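Local coordinates for protein 11S globulin (Wrightia tinctoria, PDB 5WXU) that probably serves as a hexameric seed storage protein, a nutrient reservoir of the seed, and also binds the plant hormone auxin, at residues Q47-L52 with S373-G378; R84-N89 with K177-V182; R90-P95 with V167-N172. All coordinates share one frame; numbering follows the deposited sequence.

Contact 1 of 3, residues Q47-L52 with S373-G378; sequences QRVNPL and STVYDG
Arg48 and Val49, in irregular chain, run past Val375 and Tyr376 at the short strand 376-377, joined by a single backbone hydrogen bond, Val49 N to Val375 O at 3.1 Å, whose donor stands well above the carbonyl plane, 44° out of it. The same oxygen has more company: Arg48 CA sends a C-H toward Val375 O at 3.2 Å, and a water donates to it while accepting from Arg48 NE, at the in-plane edge of the guanidinium. Val375 O thus takes a backbone N-H, a water and a C-H contact.

The apolar side rests on branched and cyclic carbons. Val375 CG1 presses against Val49 CG1 at 3.6 Å and also touches CG2 of the same valine. In Tyr376, CG lies anti to the backbone N (chi1 -179°), which carries the ring out beneath the proline, where Pro51 CD sits over one face, 3.3 Å from Tyr376 CZ, in the manner of a CH-pi contact. Nearby, Asn50 ND2 approaches Tyr376 CD1, the amide and ring planes 88° apart. Beyond the contact, Tyr376 OH is hydrogen-bonded to Asp379 O.

Val375 and Tyr376 both face Val367 of strand 361-368, a classic beta bulge. The contact lays the segment ahead of strand 56-60 against the second cupin domain, a joining of the two halves that fits the bicupin fold of 11S globulins.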
ATOM      1  N   GLN B  47      29.728  23.693   9.782  1.00 33.05           N
ATOM      2  CA  GLN B  47      30.902  24.260   9.097  1.00 37.04           C
ATOM      3  C   GLN B  47      32.043  23.266   9.167  1.00 33.05           C
ATOM      4  O   GLN B  47      32.895  23.250   8.293  1.00 34.08           O
ATOM      5  CB  GLN B  47      31.296  25.604   9.740  1.00 44.57           C
ATOM      6  CG  GLN B  47      30.202  26.676   9.655  1.00 51.70           C
ATOM      7  CD  GLN B  47      28.989  26.439  10.593  1.00 57.44           C
ATOM      8  OE1 GLN B  47      29.099  25.845  11.688  1.00 60.76           O
ATOM      9  NE2 GLN B  47      27.823  26.904  10.153  1.00 59.56           N
ATOM     10  N   ARG B  48      32.043  22.415  10.197  1.00 31.27           N
ATOM     11  CA  ARG B  48      33.004  21.359  10.336  1.00 34.53           C
ATOM     12  C   ARG B  48      32.342  20.076  10.853  1.00 28.72           C
ATOM     13  O   ARG B  48      31.362  20.141  11.583  1.00 30.82           O
ATOM     14  CB  ARG B  48      34.164  21.800  11.259  1.00 42.63           C
ATOM     15  CG  ARG B  48      34.065  21.466  12.752  1.00 54.51           C
ATOM     16  CD  ARG B  48      35.296  21.982  13.529  1.00 62.96           C
ATOM     17  NE  ARG B  48      36.559  21.505  12.953  1.00 67.75           N
ATOM     18  CZ  ARG B  48      37.774  21.765  13.440  1.00 78.91           C
ATOM     19  NH1 ARG B  48      37.931  22.484  14.549  1.00 81.58           N
ATOM     20  NH2 ARG B  48      38.852  21.277  12.822  1.00 83.45           N
ATOM     21  N   VAL B  49      32.872  18.932  10.437  1.00 26.25           N
ATOM     22  CA  VAL B  49      32.565  17.648  11.015  1.00 28.78           C
ATOM     23  C   VAL B  49      33.921  16.998  11.328  1.00 32.09           C
ATOM     24  O   VAL B  49      34.951  17.439  10.823  1.00 30.37           O
ATOM     25  CB  VAL B  49      31.607  16.828  10.110  1.00 33.84           C
ATOM     26  CG1 VAL B  49      30.428  17.698   9.676  1.00 37.89           C
ATOM     27  CG2 VAL B  49      32.310  16.254   8.919  1.00 33.03           C
ATOM     28  N   ASN B  50      33.956  16.090  12.272  1.00 27.53           N
ATOM     29  CA  ASN B  50      35.204  15.457  12.672  1.00 32.56           C
ATOM     30  C   ASN B  50      34.834  14.043  12.972  1.00 26.36           C
ATOM     31  O   ASN B  50      33.747  13.808  13.444  1.00 26.06           O
ATOM     32  CB  ASN B  50      35.812  16.088  13.961  1.00 36.04           C
ATOM     33  CG  ASN B  50      36.125  17.562  13.802  1.00 45.12           C
ATOM     34  OD1 ASN B  50      35.432  18.417  14.360  1.00 56.95           O
ATOM     35  ND2 ASN B  50      37.147  17.876  13.017  1.00 45.67           N
ATOM     36  N   PRO B  51      35.745  13.110  12.758  1.00 29.33           N
ATOM     37  CA  PRO B  51      35.608  11.788  13.354  1.00 29.08           C
ATOM     38  C   PRO B  51      35.582  11.954  14.853  1.00 28.35           C
ATOM     39  O   PRO B  51      36.217  12.910  15.417  1.00 25.75           O
ATOM     40  CB  PRO B  51      36.882  11.038  12.898  1.00 27.34           C
ATOM     41  CG  PRO B  51      37.495  11.869  11.841  1.00 30.78           C
ATOM     42  CD  PRO B  51      37.048  13.257  12.066  1.00 30.76           C
ATOM     43  N   LEU B  52      34.797  11.101  15.504  1.00 23.50           N
ATOM     44  CA  LEU B  52      34.483  11.277  16.918  1.00 24.90           C
ATOM     45  C   LEU B  52      34.810   9.995  17.616  1.00 22.88           C
ATOM     46  O   LEU B  52      34.617   8.909  17.051  1.00 24.15           O
ATOM     47  CB  LEU B  52      32.953  11.545  17.135  1.00 25.32           C
ATOM     48  CG  LEU B  52      32.367  12.745  16.423  1.00 27.91           C
ATOM     49  CD1 LEU B  52      30.889  12.902  16.725  1.00 30.14           C
ATOM     50  CD2 LEU B  52      33.155  13.960  16.912  1.00 34.64           C
ATOM     51  N   SER B 373      34.977  26.692   1.874  1.00 32.56           N
ATOM     52  CA  SER B 373      35.976  25.926   2.636  1.00 33.69           C
ATOM     53  C   SER B 373      35.458  24.516   3.008  1.00 31.20           C
ATOM     54  O   SER B 373      34.289  24.341   3.388  1.00 27.50           O
ATOM     55  CB  SER B 373      36.334  26.660   3.949  1.00 40.57           C
ATOM     56  OG  SER B 373      36.407  28.082   3.774  1.00 49.94           O
ATOM     57  N   THR B 374      36.379  23.567   2.990  1.00 26.59           N
ATOM     58  CA  THR B 374      36.130  22.200   3.385  1.00 27.83           C
ATOM     59  C   THR B 374      35.607  22.000   4.827  1.00 28.29           C
ATOM     60  O   THR B 374      36.030  22.653   5.801  1.00 23.26           O
ATOM     61  CB  THR B 374      37.355  21.303   3.135  1.00 28.25           C
ATOM     62  OG1 THR B 374      36.971  19.929   3.229  1.00 28.08           O
ATOM     63  CG2 THR B 374      38.444  21.502   4.079  1.00 31.55           C
ATOM     64  N   VAL B 375      34.713  21.032   4.954  1.00 24.35           N
ATOM     65  CA  VAL B 375      34.065  20.755   6.185  1.00 24.81           C
ATOM     66  C   VAL B 375      34.919  19.784   7.009  1.00 23.55           C
ATOM     67  O   VAL B 375      34.917  19.827   8.233  1.00 25.19           O
ATOM     68  CB  VAL B 375      32.642  20.213   5.839  1.00 27.16           C
ATOM     69  CG1 VAL B 375      32.065  19.405   6.955  1.00 27.62           C
ATOM     70  CG2 VAL B 375      31.765  21.383   5.471  1.00 28.68           C
ATOM     71  N   TYR B 376      35.642  18.895   6.332  1.00 22.92           N
ATOM     72  CA  TYR B 376      36.627  18.017   6.973  1.00 22.75           C
ATOM     73  C   TYR B 376      37.567  17.548   5.884  1.00 24.67           C
ATOM     74  O   TYR B 376      37.137  17.203   4.766  1.00 22.18           O
ATOM     75  CB  TYR B 376      36.012  16.795   7.692  1.00 22.30           C
ATOM     76  CG  TYR B 376      37.017  15.921   8.372  1.00 22.77           C
ATOM     77  CD1 TYR B 376      37.698  16.379   9.508  1.00 25.64           C
ATOM     78  CD2 TYR B 376      37.429  14.689   7.848  1.00 23.71           C
ATOM     79  CE1 TYR B 376      38.639  15.602  10.151  1.00 25.69           C
ATOM     80  CE2 TYR B 376      38.368  13.887   8.517  1.00 23.06           C
ATOM     81  CZ  TYR B 376      39.023  14.377   9.649  1.00 24.61           C
ATOM     82  OH  TYR B 376      39.990  13.610  10.328  1.00 21.46           O
ATOM     83  N   ASP B 377      38.859  17.502   6.194  1.00 24.24           N
ATOM     84  CA  ASP B 377      39.793  16.845   5.268  1.00 24.98           C
ATOM     85  C   ASP B 377      40.890  16.273   6.134  1.00 25.90           C
ATOM     86  O   ASP B 377      41.739  17.053   6.589  1.00 28.60           O
ATOM     87  CB  ASP B 377      40.392  17.804   4.220  1.00 23.11           C
ATOM     88  CG  ASP B 377      41.284  17.070   3.141  1.00 24.57           C
ATOM     89  OD1 ASP B 377      41.397  15.824   3.133  1.00 22.92           O
ATOM     90  OD2 ASP B 377      41.788  17.733   2.205  1.00 27.28           O
ATOM     91  N   GLY B 378      40.845  14.966   6.381  1.00 23.22           N
ATOM     92  CA  GLY B 378      41.795  14.287   7.267  1.00 25.97           C
ATOM     93  C   GLY B 378      41.605  12.800   7.389  1.00 25.90           C
ATOM     94  O   GLY B 378      40.822  12.190   6.649  1.00 24.71           O
TER
HETATM   95  O   HOH W   1      33.584  24.698   6.411  1.00 36.95           O
HETATM   96  O   HOH W   2      37.312  20.312  10.110  1.00 46.83           O

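Contact 2 of 3, residues R84-N89 with K177-V182; sequences RHVIEN and KLVLLV. With PO4 (phosphate ion), chain N.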
ATOM      1  N   ARG B  84      28.898   1.931  22.148  1.00 21.16           N
ATOM      2  CA  ARG B  84      29.723   0.710  21.900  1.00 18.43           C
ATOM      3  C   ARG B  84      29.651  -0.139  23.152  1.00 20.69           C
ATOM      4  O   ARG B  84      30.234   0.239  24.203  1.00 21.60           O
ATOM      5  CB  ARG B  84      31.164   1.036  21.493  1.00 19.47           C
ATOM      6  CG  ARG B  84      32.016  -0.168  21.219  1.00 22.01           C
ATOM      7  CD  ARG B  84      33.270   0.187  20.421  1.00 26.56           C
ATOM      8  NE  ARG B  84      34.160   1.090  21.138  1.00 26.86           N
ATOM      9  CZ  ARG B  84      34.976   2.023  20.626  1.00 30.87           C
ATOM     10  NH1 ARG B  84      35.026   2.347  19.307  1.00 30.35           N
ATOM     11  NH2 ARG B  84      35.798   2.691  21.488  1.00 31.92           N
ATOM     12  N   HIS B  85      28.958  -1.268  23.072  1.00 17.98           N
ATOM     13  CA  HIS B  85      28.945  -2.154  24.231  1.00 19.40           C
ATOM     14  C   HIS B  85      29.996  -3.218  24.069  1.00 21.04           C
ATOM     15  O   HIS B  85      30.177  -3.748  23.001  1.00 21.11           O
ATOM     16  CB  HIS B  85      27.591  -2.821  24.424  1.00 20.82           C
ATOM     17  CG  HIS B  85      26.471  -1.898  24.718  1.00 20.36           C
ATOM     18  ND1 HIS B  85      26.324  -1.197  25.912  1.00 19.52           N
ATOM     19  CD2 HIS B  85      25.379  -1.564  23.954  1.00 23.71           C
ATOM     20  CE1 HIS B  85      25.197  -0.496  25.871  1.00 27.16           C
ATOM     21  NE2 HIS B  85      24.608  -0.698  24.688  1.00 23.21           N
ATOM     22  N   VAL B  86      30.689  -3.555  25.182  1.00 17.73           N
ATOM     23  CA  VAL B  86      31.732  -4.520  25.129  1.00 20.48           C
ATOM     24  C   VAL B  86      31.374  -5.503  26.213  1.00 21.10           C
ATOM     25  O   VAL B  86      31.294  -5.107  27.370  1.00 23.82           O
ATOM     26  CB  VAL B  86      33.118  -3.882  25.313  1.00 22.76           C
ATOM     27  CG1 VAL B  86      34.168  -4.990  25.416  1.00 24.31           C
ATOM     28  CG2 VAL B  86      33.428  -2.964  24.131  1.00 22.81           C
ATOM     29  N   ILE B  87      31.026  -6.728  25.841  1.00 21.41           N
ATOM     30  CA  ILE B  87      30.487  -7.705  26.758  1.00 22.36           C
ATOM     31  C   ILE B  87      31.555  -8.783  26.926  1.00 22.09           C
ATOM     32  O   ILE B  87      31.851  -9.475  25.995  1.00 23.01           O
ATOM     33  CB  ILE B  87      29.182  -8.336  26.233  1.00 22.18           C
ATOM     34  CG1 ILE B  87      28.086  -7.244  25.957  1.00 23.43           C
ATOM     35  CG2 ILE B  87      28.586  -9.356  27.177  1.00 21.06           C
ATOM     36  CD1 ILE B  87      26.945  -7.747  25.096  1.00 22.84           C
ATOM     37  N   GLU B  88      32.023  -8.977  28.145  1.00 24.23           N
ATOM     38  CA  GLU B  88      32.976 -10.057  28.438  1.00 23.96           C
ATOM     39  C   GLU B  88      32.472 -11.424  28.187  1.00 21.55           C
ATOM     40  O   GLU B  88      31.278 -11.677  28.124  1.00 22.51           O
ATOM     41  CB  GLU B  88      33.423  -9.976  29.904  1.00 28.74           C
ATOM     42  CG  GLU B  88      34.249  -8.744  30.166  1.00 34.34           C
ATOM     43  CD  GLU B  88      34.542  -8.519  31.664  1.00 44.69           C
ATOM     44  OE1 GLU B  88      34.496  -9.497  32.473  1.00 43.66           O
ATOM     45  OE2 GLU B  88      34.796  -7.341  32.046  1.00 57.03           O
ATOM     46  N   ASN B  89      33.387 -12.385  28.146  1.00 23.45           N
ATOM     47  CA  ASN B  89      33.011 -13.800  28.150  1.00 24.43           C
ATOM     48  C   ASN B  89      32.042 -14.142  29.293  1.00 23.14           C
ATOM     49  O   ASN B  89      32.206 -13.672  30.355  1.00 25.13           O
ATOM     50  CB  ASN B  89      34.286 -14.682  28.282  1.00 25.97           C
ATOM     51  CG  ASN B  89      33.968 -16.139  28.627  1.00 30.21           C
ATOM     52  OD1 ASN B  89      34.123 -16.559  29.807  1.00 35.22           O
ATOM     53  ND2 ASN B  89      33.468 -16.903  27.651  1.00 31.57           N
ATOM     54  N   LYS B 177      35.722 -10.931  23.499  1.00 18.92           N
ATOM     55  CA  LYS B 177      34.644  -9.981  23.903  1.00 20.50           C
ATOM     56  C   LYS B 177      33.688  -9.872  22.715  1.00 20.70           C
ATOM     57  O   LYS B 177      34.114  -9.927  21.560  1.00 22.79           O
ATOM     58  CB  LYS B 177      35.227  -8.618  24.238  1.00 29.04           C
ATOM     59  CG  LYS B 177      35.955  -8.667  25.568  1.00 32.82           C
ATOM     60  CD  LYS B 177      36.646  -7.382  25.944  1.00 37.84           C
ATOM     61  CE  LYS B 177      37.065  -7.446  27.407  1.00 41.84           C
ATOM     62  NZ  LYS B 177      37.987  -6.337  27.776  1.00 50.18           N
ATOM     63  N   LEU B 178      32.407  -9.740  23.041  1.00 18.95           N
ATOM     64  CA  LEU B 178      31.353  -9.436  22.062  1.00 20.10           C
ATOM     65  C   LEU B 178      31.213  -7.946  22.007  1.00 19.65           C
ATOM     66  O   LEU B 178      30.971  -7.331  23.030  1.00 21.11           O
ATOM     67  CB  LEU B 178      30.111 -10.086  22.516  1.00 19.19           C
ATOM     68  CG  LEU B 178      28.823  -9.843  21.699  1.00 18.68           C
ATOM     69  CD1 LEU B 178      28.978 -10.408  20.313  1.00 18.85           C
ATOM     70  CD2 LEU B 178      27.651 -10.525  22.372  1.00 16.19           C
ATOM     71  N   VAL B 179      31.390  -7.311  20.844  1.00 19.69           N
ATOM     72  CA  VAL B 179      31.474  -5.848  20.775  1.00 19.20           C
ATOM     73  C   VAL B 179      30.303  -5.474  19.838  1.00 18.11           C
ATOM     74  O   VAL B 179      30.261  -5.970  18.710  1.00 17.69           O
ATOM     75  CB  VAL B 179      32.799  -5.341  20.204  1.00 21.85           C
ATOM     76  CG1 VAL B 179      32.750  -3.867  19.940  1.00 19.18           C
ATOM     77  CG2 VAL B 179      33.935  -5.713  21.170  1.00 22.46           C
ATOM     78  N   LEU B 180      29.363  -4.741  20.424  1.00 17.30           N
ATOM     79  CA  LEU B 180      28.191  -4.208  19.700  1.00 18.78           C
ATOM     80  C   LEU B 180      28.229  -2.680  19.518  1.00 19.79           C
ATOM     81  O   LEU B 180      28.319  -1.911  20.485  1.00 21.80           O
ATOM     82  CB  LEU B 180      26.939  -4.618  20.450  1.00 17.95           C
ATOM     83  CG  LEU B 180      26.753  -6.091  20.845  1.00 17.62           C
ATOM     84  CD1 LEU B 180      25.487  -6.215  21.656  1.00 19.88           C
ATOM     85  CD2 LEU B 180      26.836  -7.080  19.664  1.00 17.76           C
ATOM     86  N   LEU B 181      28.103  -2.210  18.281  1.00 18.12           N
ATOM     87  CA  LEU B 181      28.000  -0.823  17.988  1.00 18.66           C
ATOM     88  C   LEU B 181      26.496  -0.601  17.683  1.00 21.28           C
ATOM     89  O   LEU B 181      26.017  -1.172  16.724  1.00 20.56           O
ATOM     90  CB  LEU B 181      28.764  -0.424  16.774  1.00 22.70           C
ATOM     91  CG  LEU B 181      28.634   1.086  16.472  1.00 26.95           C
ATOM     92  CD1 LEU B 181      29.731   1.763  17.250  1.00 31.57           C
ATOM     93  CD2 LEU B 181      28.636   1.427  14.998  1.00 32.70           C
ATOM     94  N   VAL B 182      25.841   0.218  18.497  1.00 19.52           N
ATOM     95  CA  VAL B 182      24.370   0.471  18.481  1.00 18.08           C
ATOM     96  C   VAL B 182      24.163   1.917  18.054  1.00 19.14           C
ATOM     97  O   VAL B 182      24.638   2.880  18.709  1.00 18.13           O
ATOM     98  CB  VAL B 182      23.719   0.262  19.818  1.00 20.43           C
ATOM     99  CG1 VAL B 182      22.210   0.387  19.669  1.00 19.75           C
ATOM    100  CG2 VAL B 182      24.078  -1.096  20.442  1.00 21.00           C
TER
HETATM  101  P   PO4 N 501      20.402  -0.531  24.740  1.00 44.29           P
HETATM  102  O1  PO4 N 501      19.339  -0.286  25.926  1.00 26.75           O
HETATM  103  O2  PO4 N 501      20.523  -1.878  24.048  1.00 45.13           O
HETATM  104  O3  PO4 N 501      19.884   0.223  23.509  1.00 48.11           O
HETATM  105  O4  PO4 N 501      21.755   0.167  24.893  1.00 35.10           O
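His85 meets Val182 because its CG is turned anti to the carbonyl carbon (chi1 -64°), a setting that swings the imidazole along the sheet until the ring edge at His85 CD2 lies 3.8 Å from Val182 CG2. A similar first torsion in Ile87 (chi1 -58°), followed by an extended second one, sends CD1 across to the partner strand, where it touches Leu178 CD2 and Leu180 CD1, each at 4.0 Å.

The ring of His85 is gripped at both nitrogens. NE2 donates to phosphate O4 at 3.0 Å, the oxygen lying near the ring plane, while ND1 is hydrogen-bonded to Ser65 OG; together these bonds should fix its rotation.

On the opposite face of the sheet, Val86 CG1 is wedged tightly against Lys177 CD at 3.5 Å, and Val86 CG2 lies beside Val179 CG2. Arg84 lays its CG alongside Val179 CG1, and its guanidinium goes on to a salt bridge with Glu66. Glu88 and Lys177 run side by side through their methylenes, though the carboxylate pairs with Arg260.

Four backbone hydrogen bonds, two each between His85 and Leu180 and between Ile87 and Leu178, knit the strands, whose directions differ by 163°. This is the regular antiparallel ladder of a cupin barrel wall, with His85, Ile87, Leu178 and Leu180 on the face turned to the phosphate, and Arg84, Val86 and Val179 on the other.

Contact 3 of 3, residues R90-P95 with V167-N172; sequences RGLFVP and VHWAYN. With PO4 (phosphate ion), chain N.
Gly91 to Pro95 and His168 to Asn172 form an antiparallel pair of strands, 4.7 Å apart at closest approach and 175° between directions. Phe93 N to Ala170 O, at 2.8 Å, and Asn172 N to Gly91 O are strong bonds, the donors nearly on the carbonyl axis; the return bond from Ala170 N to Phe93 O is weak and long at 3.5 Å. Past Phe93 the direct ladder gives way to a water that donates to Val94 O and His168 O and sits over the centre of one face of the Phe93 ring.

Tyr171 reaches back along the partner chain, its ring edge meeting Arg90 O, 3.5 Å from Tyr171 CE1, while the hydroxyl lies beside Arg90 CG at 3.6 Å and is hydrogen-bonded to Leu265 N. A phenylalanine in its place would probably leave Leu265 N without that partner and thin the packing against the arginine's methylenes. Trp169 CB lies 3.7 Å from Pro95 CG; with CG between the backbone N and the carbonyl carbon (chi1 58°), the indole is turned so that CE3 meets Leu92 CD1. Pro430, Trp434 and Val437 of a neighbouring subunit pack on Trp169, Pro95 and Leu92.

On the other side of the sheet His168 NE2 donates to phosphate O2 at 2.9 Å, with 161° at the hydrogen, and ND1 is bonded to Ile166 O. With both ring nitrogens facing acceptors, this imidazole is likely to carry a proton on each, and its positive charge would suit it to hold an anion.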
ATOM      1  N   ARG B  90      31.022 -14.934  28.987  1.00 25.57           N
ATOM      2  CA  ARG B  90      29.929 -15.307  29.851  1.00 28.01           C
ATOM      3  C   ARG B  90      29.149 -14.111  30.435  1.00 25.48           C
ATOM      4  O   ARG B  90      28.413 -14.276  31.396  1.00 25.23           O
ATOM      5  CB  ARG B  90      30.421 -16.282  30.893  1.00 33.34           C
ATOM      6  CG  ARG B  90      30.802 -17.627  30.284  1.00 36.97           C
ATOM      7  CD  ARG B  90      31.236 -18.664  31.310  1.00 42.85           C
ATOM      8  NE  ARG B  90      31.498 -19.926  30.615  1.00 51.23           N
ATOM      9  CZ  ARG B  90      31.750 -21.095  31.200  1.00 58.23           C
ATOM     10  NH1 ARG B  90      31.795 -21.203  32.534  1.00 61.33           N
ATOM     11  NH2 ARG B  90      31.956 -22.168  30.433  1.00 57.45           N
ATOM     12  N   GLY B  91      29.258 -12.936  29.786  1.00 23.74           N
ATOM     13  CA  GLY B  91      28.508 -11.755  30.151  1.00 21.72           C
ATOM     14  C   GLY B  91      27.091 -11.728  29.541  1.00 21.88           C
ATOM     15  O   GLY B  91      26.909 -12.002  28.316  1.00 20.40           O
ATOM     16  N   LEU B  92      26.130 -11.371  30.408  1.00 21.11           N
ATOM     17  CA  LEU B  92      24.704 -11.216  30.073  1.00 19.76           C
ATOM     18  C   LEU B  92      24.311  -9.745  30.165  1.00 19.53           C
ATOM     19  O   LEU B  92      24.416  -9.121  31.238  1.00 19.05           O
ATOM     20  CB  LEU B  92      23.866 -12.127  30.977  1.00 19.12           C
ATOM     21  CG  LEU B  92      22.355 -11.961  30.995  1.00 19.49           C
ATOM     22  CD1 LEU B  92      21.848 -12.227  29.559  1.00 20.19           C
ATOM     23  CD2 LEU B  92      21.719 -12.933  31.984  1.00 18.98           C
ATOM     24  N   PHE B  93      23.909  -9.134  29.018  1.00 20.55           N
ATOM     25  CA  PHE B  93      23.476  -7.782  28.964  1.00 19.55           C
ATOM     26  C   PHE B  93      21.970  -7.800  29.309  1.00 20.26           C
ATOM     27  O   PHE B  93      21.180  -8.459  28.631  1.00 19.01           O
ATOM     28  CB  PHE B  93      23.742  -7.215  27.536  1.00 21.97           C
ATOM     29  CG  PHE B  93      23.490  -5.737  27.347  1.00 22.59           C
ATOM     30  CD1 PHE B  93      23.509  -4.818  28.370  1.00 25.67           C
ATOM     31  CD2 PHE B  93      23.327  -5.239  26.053  1.00 30.30           C
ATOM     32  CE1 PHE B  93      23.375  -3.464  28.146  1.00 28.16           C
ATOM     33  CE2 PHE B  93      23.154  -3.858  25.816  1.00 31.89           C
ATOM     34  CZ  PHE B  93      23.151  -2.974  26.879  1.00 29.29           C
ATOM     35  N   VAL B  94      21.628  -7.182  30.442  1.00 17.71           N
ATOM     36  CA  VAL B  94      20.313  -7.192  31.053  1.00 17.85           C
ATOM     37  C   VAL B  94      19.286  -6.716  29.972  1.00 18.63           C
ATOM     38  O   VAL B  94      19.523  -5.713  29.303  1.00 18.58           O
ATOM     39  CB  VAL B  94      20.293  -6.282  32.259  1.00 19.72           C
ATOM     40  CG1 VAL B  94      18.903  -6.116  32.840  1.00 18.51           C
ATOM     41  CG2 VAL B  94      21.230  -6.816  33.373  1.00 19.46           C
ATOM     42  N   PRO B  95      18.172  -7.423  29.892  1.00 18.13           N
ATOM     43  CA  PRO B  95      17.171  -6.958  28.969  1.00 17.83           C
ATOM     44  C   PRO B  95      16.720  -5.518  29.170  1.00 17.62           C
ATOM     45  O   PRO B  95      16.569  -5.036  30.291  1.00 15.64           O
ATOM     46  CB  PRO B  95      16.016  -7.893  29.242  1.00 18.14           C
ATOM     47  CG  PRO B  95      16.630  -9.134  29.908  1.00 17.85           C
ATOM     48  CD  PRO B  95      17.667  -8.531  30.717  1.00 15.56           C
ATOM     49  N   VAL B 167      11.681  -5.310  23.941  1.00 15.94           N
ATOM     50  CA  VAL B 167      12.720  -5.847  24.853  1.00 16.57           C
ATOM     51  C   VAL B 167      13.762  -6.681  24.095  1.00 17.17           C
ATOM     52  O   VAL B 167      13.421  -7.588  23.374  1.00 15.69           O
ATOM     53  CB  VAL B 167      12.070  -6.673  25.955  1.00 16.08           C
ATOM     54  CG1 VAL B 167      13.127  -7.402  26.886  1.00 16.11           C
ATOM     55  CG2 VAL B 167      11.141  -5.855  26.828  1.00 18.61           C
ATOM     56  N   HIS B 168      15.026  -6.431  24.402  1.00 15.17           N
ATOM     57  CA  HIS B 168      16.071  -7.214  23.812  1.00 18.95           C
ATOM     58  C   HIS B 168      17.197  -7.428  24.868  1.00 18.55           C
ATOM     59  O   HIS B 168      17.322  -6.686  25.790  1.00 17.64           O
ATOM     60  CB  HIS B 168      16.624  -6.543  22.596  1.00 18.65           C
ATOM     61  CG  HIS B 168      17.075  -5.129  22.850  1.00 20.59           C
ATOM     62  ND1 HIS B 168      16.187  -4.072  22.845  1.00 23.14           N
ATOM     63  CD2 HIS B 168      18.263  -4.621  23.259  1.00 22.15           C
ATOM     64  CE1 HIS B 168      16.835  -2.969  23.183  1.00 23.02           C
ATOM     65  NE2 HIS B 168      18.099  -3.279  23.436  1.00 22.70           N
ATOM     66  N   TRP B 169      17.990  -8.450  24.638  1.00 17.79           N
ATOM     67  CA  TRP B 169      19.072  -8.820  25.560  1.00 17.63           C
ATOM     68  C   TRP B 169      20.091  -9.553  24.795  1.00 18.42           C
ATOM     69  O   TRP B 169      19.839  -9.998  23.689  1.00 18.56           O
ATOM     70  CB  TRP B 169      18.571  -9.672  26.745  1.00 15.83           C
ATOM     71  CG  TRP B 169      17.882 -10.965  26.383  1.00 17.00           C
ATOM     72  CD1 TRP B 169      16.510 -11.147  26.166  1.00 16.97           C
ATOM     73  CD2 TRP B 169      18.458 -12.252  26.144  1.00 16.18           C
ATOM     74  NE1 TRP B 169      16.223 -12.424  25.799  1.00 17.63           N
ATOM     75  CE2 TRP B 169      17.390 -13.146  25.792  1.00 17.41           C
ATOM     76  CE3 TRP B 169      19.774 -12.765  26.185  1.00 18.23           C
ATOM     77  CZ2 TRP B 169      17.590 -14.455  25.444  1.00 18.50           C
ATOM     78  CZ3 TRP B 169      19.932 -14.081  25.915  1.00 17.20           C
ATOM     79  CH2 TRP B 169      18.896 -14.928  25.583  1.00 18.27           C
ATOM     80  N   ALA B 170      21.308  -9.639  25.357  1.00 19.74           N
ATOM     81  CA  ALA B 170      22.389 -10.276  24.607  1.00 17.28           C
ATOM     82  C   ALA B 170      23.308 -11.036  25.619  1.00 19.62           C
ATOM     83  O   ALA B 170      23.436 -10.652  26.749  1.00 23.48           O
ATOM     84  CB  ALA B 170      23.180  -9.274  23.819  1.00 17.25           C
ATOM     85  N   TYR B 171      23.854 -12.129  25.148  1.00 20.39           N
ATOM     86  CA  TYR B 171      24.743 -12.993  25.949  1.00 19.58           C
ATOM     87  C   TYR B 171      25.925 -13.410  25.053  1.00 19.36           C
ATOM     88  O   TYR B 171      25.741 -13.842  23.918  1.00 17.30           O
ATOM     89  CB  TYR B 171      23.992 -14.207  26.429  1.00 20.30           C
ATOM     90  CG  TYR B 171      24.885 -15.193  27.152  1.00 22.13           C
ATOM     91  CD1 TYR B 171      25.394 -14.883  28.373  1.00 21.72           C
ATOM     92  CD2 TYR B 171      25.250 -16.395  26.563  1.00 24.82           C
ATOM     93  CE1 TYR B 171      26.256 -15.775  29.038  1.00 22.66           C
ATOM     94  CE2 TYR B 171      26.091 -17.292  27.218  1.00 25.67           C
ATOM     95  CZ  TYR B 171      26.581 -16.973  28.445  1.00 26.12           C
ATOM     96  OH  TYR B 171      27.431 -17.880  29.066  1.00 27.38           O
ATOM     97  N   ASN B 172      27.124 -13.250  25.608  1.00 20.20           N
ATOM     98  CA  ASN B 172      28.376 -13.614  24.932  1.00 20.42           C
ATOM     99  C   ASN B 172      28.761 -15.045  25.301  1.00 25.17           C
ATOM    100  O   ASN B 172      29.160 -15.292  26.446  1.00 22.09           O
ATOM    101  CB  ASN B 172      29.509 -12.672  25.364  1.00 19.26           C
ATOM    102  CG  ASN B 172      30.785 -12.978  24.625  1.00 18.45           C
ATOM    103  OD1 ASN B 172      30.770 -13.716  23.637  1.00 19.73           O
ATOM    104  ND2 ASN B 172      31.877 -12.366  25.064  1.00 18.87           N
TER
HETATM  105  P   PO4 N 501      20.402  -0.531  24.740  1.00 44.29           P
HETATM  106  O1  PO4 N 501      19.339  -0.286  25.926  1.00 26.75           O
HETATM  107  O2  PO4 N 501      20.523  -1.878  24.048  1.00 45.13           O
HETATM  108  O3  PO4 N 501      19.884   0.223  23.509  1.00 48.11           O
HETATM  109  O4  PO4 N 501      21.755   0.167  24.893  1.00 35.10           O
HETATM  110  O   HOH W   3      19.691  -4.639  26.728  1.00 26.47           O

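Contacts 2 and 3 are neighbours in the first cupin domain, their centres about 10 Å apart, and contact 3 is nested along the chain inside the loop closed by contact 2. Strand 80-87 leads by a short turn into strand 91-98, and strand 168-172 into strand 178-185, so the two ladders follow one another. They meet where His85 CE1 approaches Phe93 CZ at 3.4 Å, and they share the phosphate, probably from the crystallisation liquor, which Ser96, Asn98 and Arg199 also hold. Contact 1 lies apart, its centre about 28 Å from that of contact 2 and about 36 Å from that of contact 3, and encloses both in sequence. All three lie away from the auxin sites.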